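Local coordinates for odorant binding protein, antennal (Anopheles gambiae, PDB 3R1V), which probably binds odorant molecules in a helix-lined pocket, as in other insect odorant-binding proteins, and here holds an azobenzene phenol ligand, at residues G65-D70 with E101-T106; D85-E90 with K108-A113. All blocks are in the same frame, centred on the assembly; numbering follows the deposited sequence.

Interaction 1 of 2, residues G65-D70 with E101-T106; sequences GRILLD and ETAYET. With AZB (4-{(E)-[4-(propan-2-yl)phenyl]diazenyl}phenol), chain C.
Gly65 and Ile67 bring an extended piece of loop up to one flank of helix 99-113, with the CA atoms of Gly65 and Thr102 6.5 Å apart and those of Ile67 and Ala103 7.0 Å apart. Gly65 has a positive phi of 106°, a backbone turn that suits a residue without a side chain; its carbonyl O rests 3.7 Å from CG2 of Thr102. Ile67 does most of the work. Its CG1 branch lies against Thr106, 3.7 Å from OG1 and 3.8 Å from CG2, and the two side chains cross at a slant. With chi1 at -43°, CG1 sits beside its own backbone N, which carries CD1 on to the helix, with CD1 4.4 Å from CB of Ala103. In the all-helical PBP/GOBP fold this pins the long connection between helix 44-56 and helix 81-91 onto helix 99-113, and Phe54 of helix 44-56 also packs on Ile67. The polar link is indirect: a water takes the N-H of Ile67 and donates to Thr106 OG1, 3.0 Å away. That hydroxyl also faces the carbonyl O of Thr102, one turn back, at a distance modelled too short to be trusted. Thr102 OG1 is engaged elsewhere, with Thr96 N and Asp98 O, leaving its methyl for the loop. Arg66 points off the helix and bonds through NE to Ser92 O. Leu69 makes no contact with 101-106 and instead packs on Tyr110, farther along the same helix, and on the ligand, with CD1 3.4 Å from C7 of the phenol ring and CD2 near O1.

Interaction 2 of 2, residues D85-E90 with K108-A113; sequences DHLTRE and KCYFNA. With AZB (4-{(E)-[4-(propan-2-yl)phenyl]diazenyl}phenol), chain C.
Leu87 packs against Tyr110 at the buried centre of this helix pair, where their CA atoms come within 6.1 Å. The axes of 85-90 and 108-113 approach to 9.8 Å, and their directions differ by 122°, closer to antiparallel than to parallel. CD2 of Leu87 lies against both the backbone and the ring of Tyr110, 3.7 Å from the carbonyl O and 3.8 Å from ring atom CD2, while Leu87 CB meets the CD2 and CE2 side of the same ring. The other methyl, CD1, goes to the ligand and lies 3.5 Å from its phenol oxygen O1. Tyr110 has CG beside its own backbone N (chi1 -72°), and the ring runs past Leu87 toward the loop, where Ile67 and Leu69 pack on it. A disulfide between Cys109 and Cys91, one of those that staple the helices of this PBP/GOBP protein, locks the pair covalently; next to it, SG of Cys109 touches the carbonyl O of Glu90 at 3.4 Å. Ala113 marks the change to the looser side. Its CB still reaches Leu87 CD2 at 4.0 Å, but beyond it the side chain of the exposed Glu90 meets Ala113 through CB, near the Ala113 CB. His86 stands at this margin with the edge of its ring toward Ala113 O, too far for a direct bond; a water donates to that carbonyl and makes a weak link to NE2, lying in the plane of the imidazole. Phe111 turns away from helix 81-91 and presents its ring edge to the ligand, CE1 being 3.3 Å from C14.

From the N terminus, the chain leaves helix 44-56 and enters the loop holding 65-70, then runs through helix 81-91, which holds 85-90, before reaching helix 99-113. There 101-106 closes interaction 1 across 30 intervening residues, and 108-113 closes interaction 2 across 17. The segments alternate, so the two closures cross, and both end on successive segments of one helix. Their centres lie 10 Å apart and they touch directly: Tyr110 OH packs against Ile67 CG2 and Leu69 CB. Together they tie the loop and helix 81-91 to helix 99-113, and both line the same ligand site.

Interaction 1 of 2, residues G65-D70 with E101-T106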
loop_
_atom_site.group_PDB
_atom_site.type_symbol
_atom_site.label_atom_id
_atom_site.label_comp_id
_atom_site.label_asym_id
_atom_site.label_seq_id
_atom_site.Cartn_x
_atom_site.Cartn_y
_atom_site.Cartn_z
ATOM N N GLY A 65 9.383 -2.164 10.860
ATOM C CA GLY A 65 8.985 -1.942 9.474
ATOM C C GLY A 65 7.665 -2.616 9.159
ATOM O O GLY A 65 7.144 -2.481 8.049
ATOM N N ARG A 66 7.121 -3.344 10.155
ATOM C CA ARG A 66 5.862 -4.093 10.111
ATOM C C ARG A 66 4.679 -3.191 9.777
ATOM O O ARG A 66 4.534 -2.106 10.346
ATOM C CB ARG A 66 5.620 -4.796 11.458
ATOM C CG ARG A 66 4.861 -6.095 11.349
ATOM C CD ARG A 66 5.082 -6.926 12.591
ATOM N NE ARG A 66 3.821 -7.397 13.141
ATOM C CZ ARG A 66 3.195 -6.788 14.134
ATOM N NH1 ARG A 66 3.725 -5.703 14.689
ATOM N NH2 ARG A 66 2.049 -7.264 14.596
ATOM N N ILE A 67 3.848 -3.645 8.831
ATOM C CA ILE A 67 2.668 -2.902 8.405
ATOM C C ILE A 67 1.510 -3.224 9.346
ATOM O O ILE A 67 1.175 -4.395 9.557
ATOM C CB ILE A 67 2.316 -3.109 6.894
ATOM C CG1 ILE A 67 3.562 -3.064 5.946
ATOM C CG2 ILE A 67 1.196 -2.167 6.427
ATOM C CD1 ILE A 67 4.473 -1.788 5.959
ATOM N N LEU A 68 0.929 -2.179 9.935
ATOM C CA LEU A 68 -0.192 -2.297 10.862
ATOM C C LEU A 68 -1.414 -1.672 10.202
ATOM O O LEU A 68 -1.744 -0.512 10.462
ATOM C CB LEU A 68 0.132 -1.619 12.207
ATOM C CG LEU A 68 1.505 -1.904 12.799
ATOM C CD1 LEU A 68 2.188 -0.638 13.230
ATOM C CD2 LEU A 68 1.395 -2.809 13.964
ATOM N N LEU A 69 -2.050 -2.441 9.295
ATOM C CA LEU A 69 -3.240 -2.035 8.542
ATOM C C LEU A 69 -4.445 -1.788 9.461
ATOM O O LEU A 69 -5.349 -1.040 9.085
ATOM C CB LEU A 69 -3.563 -3.060 7.439
ATOM C CG LEU A 69 -4.238 -2.528 6.173
ATOM C CD1 LEU A 69 -3.295 -1.635 5.373
ATOM C CD2 LEU A 69 -4.709 -3.670 5.299
ATOM N N ASP A 70 -4.421 -2.380 10.683
ATOM C CA ASP A 70 -5.422 -2.215 11.741
ATOM C C ASP A 70 -5.513 -0.756 12.212
ATOM O O ASP A 70 -6.581 -0.325 12.641
ATOM C CB ASP A 70 -5.057 -3.094 12.955
ATOM C CG ASP A 70 -5.691 -4.470 13.012
ATOM O OD1 ASP A 70 -6.507 -4.789 12.119
ATOM O OD2 ASP A 70 -5.402 -5.215 13.973
ATOM N N GLU A 101 11.568 -3.874 1.429
ATOM C CA GLU A 101 11.300 -5.291 1.195
ATOM C C GLU A 101 10.087 -5.750 2.008
ATOM O O GLU A 101 9.234 -6.442 1.453
ATOM C CB GLU A 101 12.528 -6.159 1.513
ATOM C CG GLU A 101 13.563 -6.222 0.401
ATOM C CD GLU A 101 13.203 -6.993 -0.858
ATOM O OE1 GLU A 101 12.310 -7.869 -0.807
ATOM O OE2 GLU A 101 13.854 -6.739 -1.898
ATOM N N THR A 102 9.986 -5.333 3.300
ATOM C CA THR A 102 8.837 -5.684 4.160
ATOM C C THR A 102 7.541 -5.131 3.554
ATOM O O THR A 102 6.558 -5.863 3.482
ATOM C CB THR A 102 9.041 -5.267 5.647
ATOM O OG1 THR A 102 10.341 -5.646 6.104
ATOM C CG2 THR A 102 7.980 -5.810 6.573
ATOM N N ALA A 103 7.562 -3.868 3.083
ATOM C CA ALA A 103 6.415 -3.212 2.454
ATOM C C ALA A 103 6.016 -3.908 1.153
ATOM O O ALA A 103 4.824 -4.060 0.885
ATOM C CB ALA A 103 6.735 -1.755 2.193
ATOM N N TYR A 104 7.021 -4.353 0.366
ATOM C CA TYR A 104 6.831 -5.076 -0.892
ATOM C C TYR A 104 6.157 -6.433 -0.644
ATOM O O TYR A 104 5.154 -6.742 -1.292
ATOM C CB TYR A 104 8.176 -5.261 -1.628
ATOM C CG TYR A 104 8.131 -6.318 -2.709
ATOM C CD1 TYR A 104 7.548 -6.056 -3.946
ATOM C CD2 TYR A 104 8.646 -7.594 -2.488
ATOM C CE1 TYR A 104 7.470 -7.038 -4.931
ATOM C CE2 TYR A 104 8.573 -8.583 -3.467
ATOM C CZ TYR A 104 7.988 -8.298 -4.688
ATOM O OH TYR A 104 7.911 -9.264 -5.657
ATOM N N GLU A 105 6.731 -7.239 0.276
ATOM C CA GLU A 105 6.243 -8.575 0.630
ATOM C C GLU A 105 4.842 -8.546 1.250
ATOM O O GLU A 105 4.074 -9.481 1.028
ATOM C CB GLU A 105 7.230 -9.310 1.557
ATOM C CG GLU A 105 8.613 -9.581 0.974
ATOM C CD GLU A 105 8.728 -10.564 -0.178
ATOM O OE1 GLU A 105 7.873 -11.472 -0.290
ATOM O OE2 GLU A 105 9.705 -10.444 -0.952
ATOM N N THR A 106 4.510 -7.478 2.015
ATOM C CA THR A 106 3.197 -7.304 2.654
ATOM C C THR A 106 2.109 -7.048 1.601
ATOM O O THR A 106 1.037 -7.650 1.681
ATOM C CB THR A 106 3.237 -6.218 3.745
ATOM O OG1 THR A 106 4.381 -6.417 4.579
ATOM C CG2 THR A 106 1.986 -6.218 4.616
HETATM C C1 AZB C . 1.135 0.767 -6.686
HETATM N N1 AZB C . -2.769 -1.023 -1.786
HETATM O O1 AZB C . -6.932 -2.464 2.916
HETATM N N2 AZB C . -2.977 -0.454 -0.639
HETATM C C3 AZB C . 2.401 -1.139 -5.558
HETATM C C4 AZB C . -5.097 -1.813 -0.195
HETATM C C5 AZB C . -6.098 -2.302 0.742
HETATM C C6 AZB C . -6.027 -2.010 2.062
HETATM C C7 AZB C . -4.980 -1.229 2.441
HETATM C C8 AZB C . -3.961 -0.732 1.471
HETATM C C9 AZB C . -4.024 -1.016 0.160
HETATM C C11 AZB C . 0.310 0.469 -3.289
HETATM C C12 AZB C . -0.738 0.238 -2.360
HETATM C C13 AZB C . -1.763 -0.771 -2.654
HETATM C C14 AZB C . -1.710 -1.513 -3.888
HETATM C C15 AZB C . -0.603 -1.260 -4.845
HETATM C C16 AZB C . 0.384 -0.260 -4.511
HETATM C C17 AZB C . 1.529 0.058 -5.419
HETATM O O HOH W 1 4.060 -6.536 7.551
#

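Interaction 2 of 2, residues D85-E90 with K108-A113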
loop_
_atom_site.group_PDB
_atom_site.type_symbol
_atom_site.label_atom_id
_atom_site.label_comp_id
_atom_site.label_asym_id
_atom_site.label_seq_id
_atom_site.Cartn_x
_atom_site.Cartn_y
_atom_site.Cartn_z
ATOM N N ASP A 85 -9.484 -6.789 8.731
ATOM C CA ASP A 85 -9.267 -7.930 9.633
ATOM C C ASP A 85 -8.765 -9.190 8.933
ATOM O O ASP A 85 -8.004 -9.943 9.539
ATOM C CB ASP A 85 -10.497 -8.229 10.512
ATOM C CG ASP A 85 -10.735 -7.260 11.663
ATOM O OD1 ASP A 85 -9.860 -6.395 11.911
ATOM O OD2 ASP A 85 -11.789 -7.373 12.323
ATOM N N HIS A 86 -9.159 -9.405 7.661
ATOM C CA HIS A 86 -8.706 -10.547 6.869
ATOM C C HIS A 86 -7.262 -10.343 6.399
ATOM O O HIS A 86 -6.459 -11.275 6.496
ATOM C CB HIS A 86 -9.644 -10.819 5.683
ATOM C CG HIS A 86 -9.202 -11.965 4.823
ATOM N ND1 HIS A 86 -9.243 -13.270 5.279
ATOM C CD2 HIS A 86 -8.706 -11.957 3.566
ATOM C CE1 HIS A 86 -8.779 -14.010 4.285
ATOM N NE2 HIS A 86 -8.449 -13.264 3.232
ATOM N N LEU A 87 -6.932 -9.129 5.897
ATOM C CA LEU A 87 -5.585 -8.783 5.432
ATOM C C LEU A 87 -4.584 -8.774 6.588
ATOM O O LEU A 87 -3.442 -9.181 6.396
ATOM C CB LEU A 87 -5.561 -7.442 4.671
ATOM C CG LEU A 87 -6.320 -7.383 3.335
ATOM C CD1 LEU A 87 -6.517 -5.952 2.885
ATOM C CD2 LEU A 87 -5.617 -8.183 2.243
ATOM N N THR A 88 -5.021 -8.349 7.791
ATOM C CA THR A 88 -4.183 -8.337 8.995
ATOM C C THR A 88 -3.996 -9.758 9.542
ATOM O O THR A 88 -2.971 -10.044 10.161
ATOM C CB THR A 88 -4.728 -7.375 10.056
ATOM O OG1 THR A 88 -6.064 -7.747 10.390
ATOM C CG2 THR A 88 -4.675 -5.921 9.613
ATOM N N ARG A 89 -4.984 -10.645 9.310
ATOM C CA ARG A 89 -4.944 -12.048 9.734
ATOM C C ARG A 89 -3.982 -12.833 8.840
ATOM O O ARG A 89 -3.205 -13.646 9.341
ATOM C CB ARG A 89 -6.353 -12.669 9.667
ATOM C CG ARG A 89 -6.467 -14.072 10.268
ATOM C CD ARG A 89 -7.804 -14.722 9.956
ATOM N NE ARG A 89 -8.853 -14.320 10.896
ATOM C CZ ARG A 89 -10.124 -14.704 10.817
ATOM N NH1 ARG A 89 -10.523 -15.501 9.831
ATOM N NH2 ARG A 89 -11.005 -14.293 11.717
ATOM N N GLU A 90 -4.059 -12.598 7.520
ATOM C CA GLU A 90 -3.258 -13.277 6.510
ATOM C C GLU A 90 -1.870 -12.686 6.276
ATOM O O GLU A 90 -0.991 -13.419 5.816
ATOM C CB GLU A 90 -4.018 -13.319 5.165
ATOM C CG GLU A 90 -5.125 -14.360 5.077
ATOM C CD GLU A 90 -4.722 -15.783 5.409
ATOM O OE1 GLU A 90 -3.784 -16.310 4.767
ATOM O OE2 GLU A 90 -5.333 -16.366 6.334
ATOM N N LYS A 108 2.368 -7.812 -1.599
ATOM C CA LYS A 108 2.362 -9.041 -2.390
ATOM C C LYS A 108 1.381 -10.032 -1.757
ATOM O O LYS A 108 0.613 -10.684 -2.470
ATOM C CB LYS A 108 3.771 -9.634 -2.434
ATOM C CG LYS A 108 4.094 -10.329 -3.734
ATOM C CD LYS A 108 4.927 -11.533 -3.426
ATOM C CE LYS A 108 4.936 -12.580 -4.492
ATOM N NZ LYS A 108 5.735 -13.743 -4.042
ATOM N N CYS A 109 1.377 -10.089 -0.412
ATOM C CA CYS A 109 0.473 -10.914 0.379
ATOM C C CYS A 109 -0.952 -10.354 0.289
ATOM O O CYS A 109 -1.888 -11.146 0.196
ATOM C CB CYS A 109 0.954 -11.014 1.823
ATOM S SG CYS A 109 -0.071 -12.062 2.882
ATOM N N TYR A 110 -1.117 -9.002 0.304
ATOM C CA TYR A 110 -2.420 -8.322 0.198
ATOM C C TYR A 110 -3.095 -8.666 -1.129
ATOM O O TYR A 110 -4.287 -8.984 -1.149
ATOM C CB TYR A 110 -2.272 -6.783 0.285
ATOM C CG TYR A 110 -1.925 -6.195 1.638
ATOM C CD1 TYR A 110 -1.535 -4.864 1.760
ATOM C CD2 TYR A 110 -2.021 -6.955 2.801
ATOM C CE1 TYR A 110 -1.226 -4.311 3.001
ATOM C CE2 TYR A 110 -1.707 -6.415 4.046
ATOM C CZ TYR A 110 -1.321 -5.089 4.141
ATOM O OH TYR A 110 -1.009 -4.553 5.362
ATOM N N PHE A 111 -2.321 -8.591 -2.229
ATOM C CA PHE A 111 -2.745 -8.876 -3.598
ATOM C C PHE A 111 -3.171 -10.315 -3.775
ATOM O O PHE A 111 -4.072 -10.586 -4.550
ATOM C CB PHE A 111 -1.625 -8.533 -4.587
ATOM C CG PHE A 111 -1.628 -7.095 -5.057
ATOM C CD1 PHE A 111 -1.647 -6.044 -4.146
ATOM C CD2 PHE A 111 -1.582 -6.789 -6.411
ATOM C CE1 PHE A 111 -1.652 -4.717 -4.580
ATOM C CE2 PHE A 111 -1.574 -5.456 -6.845
ATOM C CZ PHE A 111 -1.604 -4.430 -5.926
ATOM N N ASN A 112 -2.527 -11.247 -3.075
ATOM C CA ASN A 112 -2.924 -12.637 -3.202
ATOM C C ASN A 112 -4.115 -12.956 -2.308
ATOM O O ASN A 112 -5.020 -13.681 -2.722
ATOM C CB ASN A 112 -1.766 -13.569 -2.897
ATOM C CG ASN A 112 -2.057 -14.984 -3.312
ATOM O OD1 ASN A 112 -1.993 -15.340 -4.496
ATOM N ND2 ASN A 112 -2.407 -15.818 -2.346
ATOM N N ALA A 113 -4.113 -12.406 -1.076
ATOM C CA ALA A 113 -5.145 -12.639 -0.063
ATOM C C ALA A 113 -6.571 -12.257 -0.437
ATOM O O ALA A 113 -7.384 -13.141 -0.716
ATOM C CB ALA A 113 -4.767 -11.983 1.252
HETATM C C1 AZB C . 1.135 0.767 -6.686
HETATM N N1 AZB C . -2.769 -1.023 -1.786
HETATM O O1 AZB C . -6.932 -2.464 2.916
HETATM N N2 AZB C . -2.977 -0.454 -0.639
HETATM C C3 AZB C . 2.401 -1.139 -5.558
HETATM C C4 AZB C . -5.097 -1.813 -0.195
HETATM C C5 AZB C . -6.098 -2.302 0.742
HETATM C C6 AZB C . -6.027 -2.010 2.062
HETATM C C7 AZB C . -4.980 -1.229 2.441
HETATM C C8 AZB C . -3.961 -0.732 1.471
HETATM C C9 AZB C . -4.024 -1.016 0.160
HETATM C C11 AZB C . 0.310 0.469 -3.289
HETATM C C12 AZB C . -0.738 0.238 -2.360
HETATM C C13 AZB C . -1.763 -0.771 -2.654
HETATM C C14 AZB C . -1.710 -1.513 -3.888
HETATM C C15 AZB C . -0.603 -1.260 -4.845
HETATM C C16 AZB C . 0.384 -0.260 -4.511
HETATM C C17 AZB C . 1.529 0.058 -5.419
HETATM O O HOH W 2 -6.959 -15.476 1.205
#